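Local coordinates for protein D-galactonate dehydratase family member SEN1436 (Salmonella enterica subsp. enterica serovar Enteritidis, PDB 3TW9) that catalyses the dehydration of D-gluconate to 2-dehydro-3-deoxy-D-gluconate with low activity in vitro, using one magnesium ion per subunit, within the mandelate racemase/muconate lactonizing enzyme family, at residues Q269-E274 against G344-W349; V277-I282 against V305-P310; P310-R315 against R334-Y339; C322-I327 against C361-L366. All blocks are in the same frame, centred on the assembly; numbering follows the deposited sequence.

Contact 1 of 4, residues Q269-E274 against G344-W349; sequences QLFYLE and GVRTAW
Tyr272 and Ala348 form the inner, buried half of this contact, and Phe271 and Arg346 its partly exposed half. In the buried half the phenol end of Tyr272 meets a single methyl group: Tyr272 OH lies 3.8 Å from Ala348 CB, and Tyr272 CE2 lies 4.0 Å from the same Ala348 CB. The ring meets the methyl obliquely. It gets there because CG of Tyr272 sits between the backbone N and the carbonyl carbon (chi1 65°), which, with the CB already directed at the other segment, carries the hydroxyl across a CA–CA gap of 10.3 Å between Tyr272 and Ala348. That hydroxyl is satisfied by a hydrogen bond with Tyr150 OH; toward Tyr272 the methyl of Ala348 offers apolar packing.

The outer half is less buried and less ordered in its pairing. Phe271 CZ and Arg346 NH2 are 3.9 Å apart, with the ring and guanidinium planes inclined by 49° and the two side chains crossing at roughly a right angle; neither a stack nor a bond results. The Arg346 chain bends at chi3, and its NH2 is hydrogen-bonded to Tyr319 OH, a ring that also meets both Phe271 and Tyr272.

Towards the catalytic end Arg321 bridges the segments, forming a salt bridge with the magnesium ligand Glu274 and a hydrogen bond to Ala348 O. Strands 272-274 and 346-347 are not neighbours: 296-298 and 319-320 stand between them in a parallel run, so the contact spans the interior of the enolase-type barrel, while Thr347 and Trp349 face outward onto helices 330-342 and 357-369.

Contact 2 of 4, residues V277-I282 against V305-P310; sequences VAPENI and VNEWKP
Pro279, which opens a short 3-10 segment, comes within 6.7 Å of Glu307, in the first turn of helix 305-313, measured between their CA atoms, and the 3-10 geometry rests on Asn281 N bonding to Ala278 O at 2.9 Å. Ile282 makes the closest approach. Its CD1 lies 3.4 Å from Glu307 O and 3.8 Å from Asn306 O, so one methyl tip abuts the carbonyl oxygens of two successive residues. The earlier of the two, Asn306 O, cannot receive the usual helical bond, because the N four residues on belongs to Pro310, where the helix kinks. With CG1 of Ile282 placed between its backbone N and carbonyl carbon (chi1 59°) and the chain then extended (chi2 170°), the methyl reaches straight across to the helix.

The segments belong to consecutive units of the enolase-type barrel: 277-282 lies in the loop between strand 272-274 and helix 285-291, and 305-310 is the start of the helix that follows strand 296-298. Ile282 also packs on Met298 of the latter strand.

Glu307 stretches out beyond CG, and Glu307 OE2 comes to 3.6 Å from Pro279 CB, a polar atom on an aliphatic ring. The other oxygen, OE1, accepts a hydrogen bond from Val303 N just ahead of the helix, which fixes the carboxylate. Pro279 touches Leu301 on the loop leaving strand 296-298.

Contact 3 of 4, residues P310-R315 against R334-Y339; sequences PLIDNR and RKLAVY
Apolar packing between Ile312 and the pair Leu336 and Tyr339 joins the end of helix 305-313 to the middle of helix 330-342. The two branches of Ile312 have separate partners. Ile312 CD1 meets Leu336 CD1 at 3.6 Å, the side chains crossing at about a right angle; Ile312 CG2 rests 3.8 Å from Tyr339 CD2, at the ring's edge near its plane. Since chi1 of Ile312 is -66°, CG2 points opposite the backbone N and CG1 stays beside it, which spreads the branches.

The polar part is one hydrogen bond, from Tyr339 OH to Asp313 OD1, modelled at 2.5 Å, so short that its exact length is doubtful. The oxygen lies in the plane of the phenol ring at its edge, while the carboxylate plane is turned 46° from it. Asp313 OD2 is taken up by a salt bridge with Lys309 NZ.

Within the first segment the helix ends in a Schellman motif: Arg315, at positive phi, bonds through N to Ile312 O, and the next residue's N bonds to Leu311 O. Asn314 ND2 adds a bond to Pro310 O (3.0 Å), reaching a lone pair in the carbonyl plane.

Tyr339 stacks on Tyr339 of the second subunit and its hydroxyl also bonds Asn343 ND2 of that subunit, placing the phenol–carboxylate pair at the interface with it. Lys309 would probably favour an ionised Asp313, though Asp313 of the second subunit, packed nearby, may offset this.

Contact 4 of 4, residues C322-I327 against C361-L366; sequences CHVSTI and CANMHL
Val324 carries this contact, touching both Asn363 and Leu366 on helix 357-369. Its CB, directed at the helix, is 3.8 Å from Asn363 OD1. From there the side chain forks. CG2 is the busier branch, lying 3.3 Å from Asn363 OD1 and 3.9 Å from Leu366 CD1. CG1, opposite the backbone N (chi1 172°), is left with a looser approach of 4.2 Å to that same Leu366 CD1. Towards Leu366 the valine points tip to tip, whereas Val324 and Asn363 run past each other in opposite senses.

Val324 sits on the loop between strand 319-320 and helix 330-342, and the helix it meets follows strand 346-347, so the pair links successive strand-and-helix units of the enolase-type barrel. Met121 of helix 110-131 packs against both Val324 and Ala362.

A water joins the backbone to the amide: Val324 N donates to it at 2.8 Å, and it donates in turn to Asn363 OD1 at 2.8 Å. OD1 thus takes a water proton while lying against the methyl of CG2. The amide's other end is held as well, because Asn363 ND2 bonds to the carbonyl O of His350, a residue assigned to substrate binding.

How the contacts relate
All four contacts lie in the enolase-like barrel of one chain, their centres 12 to 19 Å apart. Contact 1 spans the longest stretch, and contacts 2 and 3 are nested inside the loop it closes, coming in series and sharing Pro310 and helix 305-313. Contact 4 crosses contacts 1 and 3 along the chain. Trp349 joins contact 1 to both 3 and 4: its CZ2 is 3.9 Å from Ala337 CB and its CD2 is 3.7 Å from Val324 CG2. Leu336 CD2, 3.6 Å from Ile327 CD1, ties contact 3 to contact 4. Contacts 2 and 3 also reach the second subunit, so the packing runs from barrel interior to the interface with that subunit.

Contact 1 of 4, residues Q269-E274 against G344-W349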
loop_
_atom_site.group_PDB
_atom_site.type_symbol
_atom_site.label_atom_id
_atom_site.label_comp_id
_atom_site.label_asym_id
_atom_site.label_seq_id
_atom_site.Cartn_x
_atom_site.Cartn_y
_atom_site.Cartn_z
ATOM N N GLN C 269 30.218 -2.412 9.856
ATOM C CA GLN C 269 29.171 -3.037 9.042
ATOM C C GLN C 269 27.942 -3.420 9.866
ATOM O O GLN C 269 27.542 -4.597 9.880
ATOM C CB GLN C 269 29.730 -4.276 8.321
ATOM C CG GLN C 269 30.951 -4.018 7.435
ATOM C CD GLN C 269 30.582 -3.908 5.969
ATOM O OE1 GLN C 269 29.449 -3.579 5.634
ATOM N NE2 GLN C 269 31.540 -4.189 5.087
ATOM N N LEU C 270 27.367 -2.444 10.571
ATOM C CA LEU C 270 26.153 -2.676 11.343
ATOM C C LEU C 270 24.985 -3.007 10.430
ATOM O O LEU C 270 24.908 -2.528 9.301
ATOM C CB LEU C 270 25.809 -1.456 12.214
ATOM C CG LEU C 270 26.499 -1.401 13.583
ATOM C CD1 LEU C 270 28.018 -1.316 13.469
ATOM C CD2 LEU C 270 25.966 -0.247 14.416
ATOM N N PHE C 271 24.083 -3.841 10.916
ATOM C CA PHE C 271 22.852 -4.119 10.185
ATOM C C PHE C 271 21.994 -2.847 10.135
ATOM O O PHE C 271 21.435 -2.503 9.095
ATOM C CB PHE C 271 22.102 -5.265 10.861
ATOM C CG PHE C 271 20.855 -5.685 10.152
ATOM C CD1 PHE C 271 20.916 -6.503 9.039
ATOM C CD2 PHE C 271 19.597 -5.276 10.621
ATOM C CE1 PHE C 271 19.737 -6.905 8.379
ATOM C CE2 PHE C 271 18.435 -5.668 9.962
ATOM C CZ PHE C 271 18.499 -6.485 8.862
ATOM N N TYR C 272 21.900 -2.177 11.281
ATOM C CA TYR C 272 21.463 -0.793 11.307
ATOM C C TYR C 272 21.884 -0.007 12.542
ATOM O O TYR C 272 22.145 -0.577 13.606
ATOM C CB TYR C 272 19.967 -0.652 10.970
ATOM C CG TYR C 272 18.898 -1.213 11.872
ATOM C CD1 TYR C 272 18.782 -0.839 13.234
ATOM C CD2 TYR C 272 17.905 -2.038 11.321
ATOM C CE1 TYR C 272 17.688 -1.315 14.016
ATOM C CE2 TYR C 272 16.865 -2.513 12.075
ATOM C CZ TYR C 272 16.752 -2.169 13.411
ATOM O OH TYR C 272 15.646 -2.669 14.099
ATOM N N LEU C 273 21.950 1.315 12.364
ATOM C CA LEU C 273 22.127 2.266 13.467
ATOM C C LEU C 273 20.779 2.948 13.638
ATOM O O LEU C 273 20.243 3.509 12.678
ATOM C CB LEU C 273 23.174 3.311 13.107
ATOM C CG LEU C 273 23.546 4.360 14.176
ATOM C CD1 LEU C 273 24.231 3.676 15.376
ATOM C CD2 LEU C 273 24.478 5.385 13.598
ATOM N N GLU C 274 20.243 2.870 14.851
ATOM C CA GLU C 274 18.847 3.179 15.131
ATOM C C GLU C 274 18.643 4.500 15.863
ATOM O O GLU C 274 19.397 4.850 16.779
ATOM C CB GLU C 274 18.220 2.046 15.951
ATOM C CG GLU C 274 16.745 2.270 16.216
ATOM C CD GLU C 274 16.184 1.290 17.169
ATOM O OE1 GLU C 274 16.908 0.341 17.490
ATOM O OE2 GLU C 274 15.007 1.463 17.567
ATOM N N GLY C 344 12.175 1.017 -1.708
ATOM C CA GLY C 344 13.306 0.125 -1.287
ATOM C C GLY C 344 13.663 0.185 0.208
ATOM O O GLY C 344 14.754 -0.195 0.599
ATOM N N VAL C 345 12.748 0.704 1.024
ATOM C CA VAL C 345 12.924 0.821 2.473
ATOM C C VAL C 345 12.289 -0.439 3.109
ATOM O O VAL C 345 11.211 -0.876 2.689
ATOM C CB VAL C 345 12.299 2.136 2.992
ATOM C CG1 VAL C 345 12.291 2.197 4.503
ATOM C CG2 VAL C 345 13.078 3.391 2.396
ATOM N N ARG C 346 12.966 -1.037 4.094
ATOM C CA ARG C 346 12.436 -2.278 4.681
ATOM C C ARG C 346 11.784 -2.060 6.062
ATOM O O ARG C 346 11.974 -1.026 6.709
ATOM C CB ARG C 346 13.554 -3.339 4.711
ATOM C CG ARG C 346 14.045 -3.646 3.290
ATOM C CD ARG C 346 14.796 -4.963 3.217
ATOM N NE ARG C 346 16.003 -4.959 4.077
ATOM C CZ ARG C 346 16.703 -6.073 4.320
ATOM N NH1 ARG C 346 16.307 -7.216 3.760
ATOM N NH2 ARG C 346 17.779 -6.063 5.073
ATOM N N THR C 347 10.972 -3.010 6.496
ATOM C CA THR C 347 10.236 -2.845 7.763
ATOM C C THR C 347 11.010 -3.377 8.967
ATOM O O THR C 347 11.763 -4.340 8.859
ATOM C CB THR C 347 8.841 -3.471 7.674
ATOM O OG1 THR C 347 8.956 -4.901 7.631
ATOM C CG2 THR C 347 8.100 -2.952 6.444
ATOM N N ALA C 348 10.856 -2.713 10.108
ATOM C CA ALA C 348 11.478 -3.188 11.355
ATOM C C ALA C 348 10.568 -2.774 12.491
ATOM O O ALA C 348 10.958 -2.016 13.384
ATOM C CB ALA C 348 12.900 -2.660 11.519
ATOM N N TRP C 349 9.370 -3.347 12.490
ATOM C CA TRP C 349 8.352 -2.906 13.485
ATOM C C TRP C 349 8.876 -3.019 14.902
ATOM O O TRP C 349 9.625 -3.957 15.231
ATOM C CB TRP C 349 7.101 -3.733 13.369
ATOM C CG TRP C 349 6.522 -3.779 11.991
ATOM C CD1 TRP C 349 6.251 -4.909 11.263
ATOM C CD2 TRP C 349 6.120 -2.656 11.164
ATOM N NE1 TRP C 349 5.707 -4.563 10.045
ATOM C CE2 TRP C 349 5.616 -3.197 9.954
ATOM C CE3 TRP C 349 6.142 -1.254 11.329
ATOM C CZ2 TRP C 349 5.121 -2.390 8.906
ATOM C CZ3 TRP C 349 5.669 -0.439 10.272
ATOM C CH2 TRP C 349 5.149 -1.020 9.085
#

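Contact 2 of 4, residues V277-I282 against V305-P310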
loop_
_atom_site.group_PDB
_atom_site.type_symbol
_atom_site.label_atom_id
_atom_site.label_comp_id
_atom_site.label_asym_id
_atom_site.label_seq_id
_atom_site.Cartn_x
_atom_site.Cartn_y
_atom_site.Cartn_z
ATOM N N VAL C 277 18.486 10.418 15.328
ATOM C CA VAL C 277 17.893 11.712 15.700
ATOM C C VAL C 277 16.536 11.495 16.338
ATOM O O VAL C 277 15.884 10.472 16.104
ATOM C CB VAL C 277 17.784 12.715 14.502
ATOM C CG1 VAL C 277 19.155 13.016 13.956
ATOM C CG2 VAL C 277 16.859 12.190 13.359
ATOM N N ALA C 278 16.116 12.475 17.126
ATOM C CA ALA C 278 14.734 12.598 17.599
ATOM C C ALA C 278 13.780 12.889 16.421
ATOM O O ALA C 278 14.203 13.457 15.400
ATOM C CB ALA C 278 14.669 13.746 18.605
ATOM N N PRO C 279 12.480 12.541 16.554
ATOM C CA PRO C 279 11.507 12.883 15.522
ATOM C C PRO C 279 11.473 14.384 15.234
ATOM O O PRO C 279 11.309 14.797 14.075
ATOM C CB PRO C 279 10.174 12.501 16.134
ATOM C CG PRO C 279 10.488 11.516 17.155
ATOM C CD PRO C 279 11.847 11.799 17.670
ATOM N N GLU C 280 11.694 15.193 16.269
ATOM C CA GLU C 280 11.709 16.654 16.099
ATOM C C GLU C 280 12.904 17.169 15.276
ATOM O O GLU C 280 12.914 18.339 14.814
ATOM C CB GLU C 280 11.708 17.333 17.461
ATOM C CG GLU C 280 10.419 17.106 18.218
ATOM C CD GLU C 280 10.426 15.870 19.104
ATOM O OE1 GLU C 280 11.350 15.018 19.023
ATOM O OE2 GLU C 280 9.478 15.729 19.890
ATOM N N ASN C 281 13.875 16.295 15.064
ATOM C CA ASN C 281 15.088 16.629 14.331
ATOM C C ASN C 281 15.262 15.850 13.034
ATOM O O ASN C 281 16.380 15.737 12.540
ATOM C CB ASN C 281 16.344 16.433 15.211
ATOM C CG ASN C 281 16.493 17.537 16.261
ATOM O OD1 ASN C 281 16.103 18.692 16.006
ATOM N ND2 ASN C 281 17.063 17.207 17.430
ATOM N N ILE C 282 14.166 15.339 12.464
ATOM C CA ILE C 282 14.283 14.552 11.215
ATOM C C ILE C 282 14.844 15.381 10.081
ATOM O O ILE C 282 15.337 14.800 9.136
ATOM C CB ILE C 282 12.969 13.879 10.727
ATOM C CG1 ILE C 282 11.891 14.934 10.476
ATOM C CG2 ILE C 282 12.535 12.777 11.691
ATOM C CD1 ILE C 282 10.689 14.405 9.780
ATOM N N VAL C 305 2.124 11.152 9.718
ATOM C CA VAL C 305 2.589 10.941 8.319
ATOM C C VAL C 305 3.733 11.911 7.952
ATOM O O VAL C 305 4.634 11.589 7.172
ATOM C CB VAL C 305 1.417 11.011 7.277
ATOM C CG1 VAL C 305 0.835 12.427 7.156
ATOM C CG2 VAL C 305 1.888 10.568 5.909
ATOM N N ASN C 306 3.748 13.093 8.563
ATOM C CA ASN C 306 4.761 14.086 8.223
ATOM C C ASN C 306 6.075 13.845 8.930
ATOM O O ASN C 306 7.050 14.575 8.715
ATOM C CB ASN C 306 4.233 15.518 8.451
ATOM C CG ASN C 306 3.102 15.852 7.515
ATOM O OD1 ASN C 306 3.298 15.936 6.306
ATOM N ND2 ASN C 306 1.893 15.997 8.062
ATOM N N GLU C 307 6.112 12.803 9.776
ATOM C CA GLU C 307 7.397 12.295 10.263
ATOM C C GLU C 307 8.028 11.280 9.317
ATOM O O GLU C 307 9.162 11.460 8.893
ATOM C CB GLU C 307 7.249 11.721 11.670
ATOM C CG GLU C 307 6.977 12.874 12.684
ATOM C CD GLU C 307 6.479 12.360 14.005
ATOM O OE1 GLU C 307 5.758 11.345 13.983
ATOM O OE2 GLU C 307 6.790 12.974 15.050
ATOM N N TRP C 308 7.295 10.254 8.919
ATOM C CA TRP C 308 7.945 9.226 8.103
ATOM C C TRP C 308 7.987 9.514 6.601
ATOM O O TRP C 308 8.933 9.085 5.920
ATOM C CB TRP C 308 7.377 7.837 8.395
ATOM C CG TRP C 308 5.901 7.653 8.133
ATOM C CD1 TRP C 308 4.889 7.608 9.073
ATOM C CD2 TRP C 308 5.274 7.455 6.859
ATOM N NE1 TRP C 308 3.684 7.389 8.441
ATOM C CE2 TRP C 308 3.904 7.277 7.090
ATOM C CE3 TRP C 308 5.752 7.390 5.539
ATOM C CZ2 TRP C 308 3.000 7.051 6.047
ATOM C CZ3 TRP C 308 4.856 7.168 4.516
ATOM C CH2 TRP C 308 3.493 7.009 4.779
ATOM N N LYS C 309 6.974 10.220 6.086
ATOM C CA LYS C 309 6.866 10.457 4.633
ATOM C C LYS C 309 8.023 11.230 3.969
ATOM O O LYS C 309 8.520 10.730 2.963
ATOM C CB LYS C 309 5.493 11.034 4.238
ATOM C CG LYS C 309 5.148 10.896 2.757
ATOM C CD LYS C 309 3.774 11.483 2.449
ATOM C CE LYS C 309 3.537 11.592 0.945
ATOM N NZ LYS C 309 4.496 12.479 0.198
ATOM N N PRO C 310 8.465 12.389 4.514
ATOM C CA PRO C 310 9.660 12.993 3.898
ATOM C C PRO C 310 10.876 12.079 3.955
ATOM O O PRO C 310 11.662 12.093 3.032
ATOM C CB PRO C 310 9.930 14.238 4.742
ATOM C CG PRO C 310 8.677 14.494 5.499
ATOM C CD PRO C 310 8.013 13.176 5.684
#

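Contact 3 of 4, residues P310-R315 against R334-Y339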
loop_
_atom_site.group_PDB
_atom_site.type_symbol
_atom_site.label_atom_id
_atom_site.label_comp_id
_atom_site.label_asym_id
_atom_site.label_seq_id
_atom_site.Cartn_x
_atom_site.Cartn_y
_atom_site.Cartn_z
ATOM N N PRO C 310 8.465 12.389 4.514
ATOM C CA PRO C 310 9.660 12.993 3.898
ATOM C C PRO C 310 10.876 12.079 3.955
ATOM O O PRO C 310 11.662 12.093 3.032
ATOM C CB PRO C 310 9.930 14.238 4.742
ATOM C CG PRO C 310 8.677 14.494 5.499
ATOM C CD PRO C 310 8.013 13.176 5.684
ATOM N N LEU C 311 11.017 11.274 5.010
ATOM C CA LEU C 311 12.172 10.358 5.135
ATOM C C LEU C 311 12.125 9.242 4.090
ATOM O O LEU C 311 13.146 8.904 3.469
ATOM C CB LEU C 311 12.223 9.732 6.542
ATOM C CG LEU C 311 12.366 10.756 7.669
ATOM C CD1 LEU C 311 12.537 10.028 9.004
ATOM C CD2 LEU C 311 13.541 11.706 7.439
ATOM N N ILE C 312 10.945 8.668 3.898
ATOM C CA ILE C 312 10.816 7.552 2.946
ATOM C C ILE C 312 10.817 8.090 1.500
ATOM O O ILE C 312 11.466 7.492 0.643
ATOM C CB ILE C 312 9.634 6.623 3.296
ATOM C CG1 ILE C 312 9.931 5.938 4.637
ATOM C CG2 ILE C 312 9.462 5.512 2.249
ATOM C CD1 ILE C 312 8.792 5.208 5.192
ATOM N N ASP C 313 10.180 9.260 1.287
ATOM C CA ASP C 313 10.139 9.983 -0.013
ATOM C C ASP C 313 11.483 10.300 -0.571
ATOM O O ASP C 313 11.658 10.329 -1.810
ATOM C CB ASP C 313 9.310 11.324 0.068
ATOM C CG ASP C 313 7.841 11.108 -0.221
ATOM O OD1 ASP C 313 7.505 9.996 -0.599
ATOM O OD2 ASP C 313 7.036 12.040 -0.066
ATOM N N ASN C 314 12.434 10.560 0.326
ATOM C CA ASN C 314 13.749 10.980 -0.073
ATOM C C ASN C 314 14.792 9.936 0.241
ATOM O O ASN C 314 15.987 10.224 0.165
ATOM C CB ASN C 314 14.106 12.303 0.592
ATOM C CG ASN C 314 13.306 13.447 0.028
ATOM O OD1 ASN C 314 13.524 13.848 -1.113
ATOM N ND2 ASN C 314 12.355 13.955 0.803
ATOM N N ARG C 315 14.319 8.748 0.631
ATOM C CA ARG C 315 15.200 7.583 0.904
ATOM C C ARG C 315 16.291 7.925 1.934
ATOM O O ARG C 315 17.486 7.646 1.744
ATOM C CB ARG C 315 15.722 6.998 -0.424
ATOM C CG ARG C 315 14.560 6.326 -1.213
ATOM C CD ARG C 315 14.785 6.195 -2.719
ATOM N NE ARG C 315 14.872 7.503 -3.364
ATOM C CZ ARG C 315 13.857 8.361 -3.508
ATOM N NH1 ARG C 315 12.617 8.071 -3.116
ATOM N NH2 ARG C 315 14.085 9.536 -4.069
ATOM N N ARG C 334 0.287 -1.380 7.186
ATOM C CA ARG C 334 0.324 -2.033 5.885
ATOM C C ARG C 334 0.587 -1.011 4.773
ATOM O O ARG C 334 1.411 -1.251 3.875
ATOM C CB ARG C 334 -1.005 -2.766 5.630
ATOM C CG ARG C 334 -0.845 -4.153 5.094
ATOM C CD ARG C 334 -0.613 -4.157 3.617
ATOM N NE ARG C 334 0.434 -5.107 3.269
ATOM C CZ ARG C 334 0.523 -5.765 2.116
ATOM N NH1 ARG C 334 -0.379 -5.603 1.156
ATOM N NH2 ARG C 334 1.532 -6.598 1.932
ATOM N N LYS C 335 -0.086 0.130 4.849
ATOM C CA LYS C 335 0.094 1.205 3.857
ATOM C C LYS C 335 1.513 1.726 3.902
ATOM O O LYS C 335 2.120 1.958 2.849
ATOM C CB LYS C 335 -0.911 2.338 4.056
ATOM C CG LYS C 335 -2.313 1.908 3.734
ATOM C CD LYS C 335 -3.261 3.067 3.868
ATOM C CE LYS C 335 -4.687 2.550 3.744
ATOM N NZ LYS C 335 -5.633 3.562 4.301
ATOM N N LEU C 336 2.050 1.845 5.123
ATOM C CA LEU C 336 3.395 2.348 5.321
ATOM C C LEU C 336 4.426 1.324 4.804
ATOM O O LEU C 336 5.409 1.695 4.177
ATOM C CB LEU C 336 3.599 2.640 6.808
ATOM C CG LEU C 336 4.998 2.973 7.338
ATOM C CD1 LEU C 336 5.651 4.098 6.531
ATOM C CD2 LEU C 336 4.829 3.386 8.784
ATOM N N ALA C 337 4.182 0.044 5.069
ATOM C CA ALA C 337 5.048 -1.046 4.574
ATOM C C ALA C 337 5.129 -1.000 3.042
ATOM O O ALA C 337 6.204 -1.093 2.465
ATOM C CB ALA C 337 4.490 -2.401 5.022
ATOM N N VAL C 338 3.977 -0.821 2.406
ATOM C CA VAL C 338 3.884 -0.667 0.943
ATOM C C VAL C 338 4.573 0.613 0.441
ATOM O O VAL C 338 5.314 0.577 -0.543
ATOM C CB VAL C 338 2.387 -0.714 0.465
ATOM C CG1 VAL C 338 2.255 -0.214 -0.973
ATOM C CG2 VAL C 338 1.801 -2.128 0.618
ATOM N N TYR C 339 4.372 1.737 1.136
ATOM C CA TYR C 339 5.008 3.007 0.727
ATOM C C TYR C 339 6.542 2.825 0.823
ATOM O O TYR C 339 7.272 3.184 -0.074
ATOM C CB TYR C 339 4.523 4.173 1.627
ATOM C CG TYR C 339 4.721 5.543 0.984
ATOM C CD1 TYR C 339 3.732 6.084 0.199
ATOM C CD2 TYR C 339 5.902 6.270 1.164
ATOM C CE1 TYR C 339 3.897 7.312 -0.426
ATOM C CE2 TYR C 339 6.081 7.525 0.554
ATOM C CZ TYR C 339 5.050 8.033 -0.237
ATOM O OH TYR C 339 5.161 9.249 -0.892
#

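Contact 4 of 4, residues C322-I327 against C361-L366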
loop_
_atom_site.group_PDB
_atom_site.type_symbol
_atom_site.label_atom_id
_atom_site.label_comp_id
_atom_site.label_asym_id
_atom_site.label_seq_id
_atom_site.Cartn_x
_atom_site.Cartn_y
_atom_site.Cartn_z
ATOM N N CYS C 322 8.312 1.851 13.191
ATOM C CA CYS C 322 7.116 2.290 13.950
ATOM C C CYS C 322 6.577 1.190 14.844
ATOM O O CYS C 322 6.700 -0.016 14.556
ATOM C CB CYS C 322 6.009 2.795 13.026
ATOM S SG CYS C 322 6.580 4.203 12.027
ATOM N N HIS C 323 6.049 1.649 15.957
ATOM C CA HIS C 323 5.269 0.834 16.867
ATOM C C HIS C 323 3.877 0.783 16.246
ATOM O O HIS C 323 3.182 1.802 16.193
ATOM C CB HIS C 323 5.320 1.515 18.275
ATOM C CG HIS C 323 4.835 0.646 19.394
ATOM N ND1 HIS C 323 5.694 0.103 20.324
ATOM C CD2 HIS C 323 3.592 0.256 19.761
ATOM C CE1 HIS C 323 5.002 -0.592 21.211
ATOM N NE2 HIS C 323 3.723 -0.521 20.892
ATOM N N VAL C 324 3.478 -0.396 15.747
ATOM C CA VAL C 324 2.274 -0.539 14.902
ATOM C C VAL C 324 0.992 0.051 15.508
ATOM O O VAL C 324 0.218 0.789 14.805
ATOM C CB VAL C 324 2.058 -2.008 14.440
ATOM C CG1 VAL C 324 0.713 -2.168 13.728
ATOM C CG2 VAL C 324 3.205 -2.422 13.507
ATOM N N SER C 325 0.772 -0.239 16.796
ATOM C CA SER C 325 -0.422 0.303 17.443
ATOM C C SER C 325 -0.376 1.828 17.563
ATOM O O SER C 325 -1.419 2.484 17.542
ATOM C CB SER C 325 -0.685 -0.320 18.809
ATOM O OG SER C 325 0.354 0.009 19.726
ATOM N N THR C 326 0.835 2.364 17.653
ATOM C CA THR C 326 1.071 3.790 17.885
ATOM C C THR C 326 0.964 4.638 16.567
ATOM O O THR C 326 0.920 5.852 16.624
ATOM C CB THR C 326 2.381 3.966 18.720
ATOM O OG1 THR C 326 2.258 3.169 19.920
ATOM C CG2 THR C 326 2.605 5.404 19.143
ATOM N N ILE C 327 0.893 3.971 15.417
ATOM C CA ILE C 327 0.510 4.627 14.153
ATOM C C ILE C 327 -0.911 4.233 13.723
ATOM O O ILE C 327 -1.349 4.574 12.634
ATOM C CB ILE C 327 1.545 4.391 13.014
ATOM C CG1 ILE C 327 1.710 2.894 12.698
ATOM C CG2 ILE C 327 2.886 5.040 13.394
ATOM C CD1 ILE C 327 2.488 2.604 11.433
ATOM N N CYS C 361 1.837 -10.503 17.511
ATOM C CA CYS C 361 1.282 -11.227 16.364
ATOM C C CYS C 361 0.960 -10.299 15.192
ATOM O O CYS C 361 1.238 -10.647 14.067
ATOM C CB CYS C 361 0.055 -12.043 16.751
ATOM S SG CYS C 361 0.440 -13.427 17.875
ATOM N N ALA C 362 0.409 -9.116 15.459
ATOM C CA ALA C 362 0.129 -8.155 14.386
ATOM C C ALA C 362 1.398 -7.802 13.600
ATOM O O ALA C 362 1.359 -7.877 12.365
ATOM C CB ALA C 362 -0.491 -6.891 14.940
ATOM N N ASN C 363 2.492 -7.465 14.306
ATOM C CA ASN C 363 3.835 -7.224 13.681
ATOM C C ASN C 363 4.181 -8.358 12.753
ATOM O O ASN C 363 4.644 -8.144 11.656
ATOM C CB ASN C 363 4.989 -7.168 14.688
ATOM C CG ASN C 363 5.023 -5.890 15.550
ATOM O OD1 ASN C 363 4.237 -4.946 15.379
ATOM N ND2 ASN C 363 5.962 -5.867 16.481
ATOM N N MET C 364 3.977 -9.590 13.220
ATOM C CA MET C 364 4.472 -10.750 12.490
ATOM C C MET C 364 3.616 -11.118 11.287
ATOM O O MET C 364 4.140 -11.576 10.287
ATOM C CB MET C 364 4.689 -11.925 13.456
ATOM C CG MET C 364 5.876 -11.678 14.382
ATOM S SD MET C 364 6.058 -13.029 15.569
ATOM C CE MET C 364 7.527 -12.482 16.450
ATOM N N HIS C 365 2.303 -10.902 11.369
ATOM C CA HIS C 365 1.432 -11.029 10.185
ATOM C C HIS C 365 1.769 -10.022 9.088
ATOM O O HIS C 365 1.751 -10.352 7.901
ATOM C CB HIS C 365 -0.052 -10.921 10.550
ATOM C CG HIS C 365 -0.592 -12.155 11.201
ATOM N ND1 HIS C 365 -1.252 -13.137 10.502
ATOM C CD2 HIS C 365 -0.532 -12.590 12.484
ATOM C CE1 HIS C 365 -1.589 -14.116 11.321
ATOM N NE2 HIS C 365 -1.157 -13.812 12.529
ATOM N N LEU C 366 2.067 -8.793 9.496
ATOM C CA LEU C 366 2.643 -7.830 8.552
ATOM C C LEU C 366 3.972 -8.361 8.000
ATOM O O LEU C 366 4.169 -8.379 6.782
ATOM C CB LEU C 366 2.829 -6.484 9.245
ATOM C CG LEU C 366 1.526 -5.740 9.578
ATOM C CD1 LEU C 366 1.815 -4.678 10.593
ATOM C CD2 LEU C 366 0.866 -5.117 8.344
HETATM O O HOH W 1 4.873 -2.618 16.791
#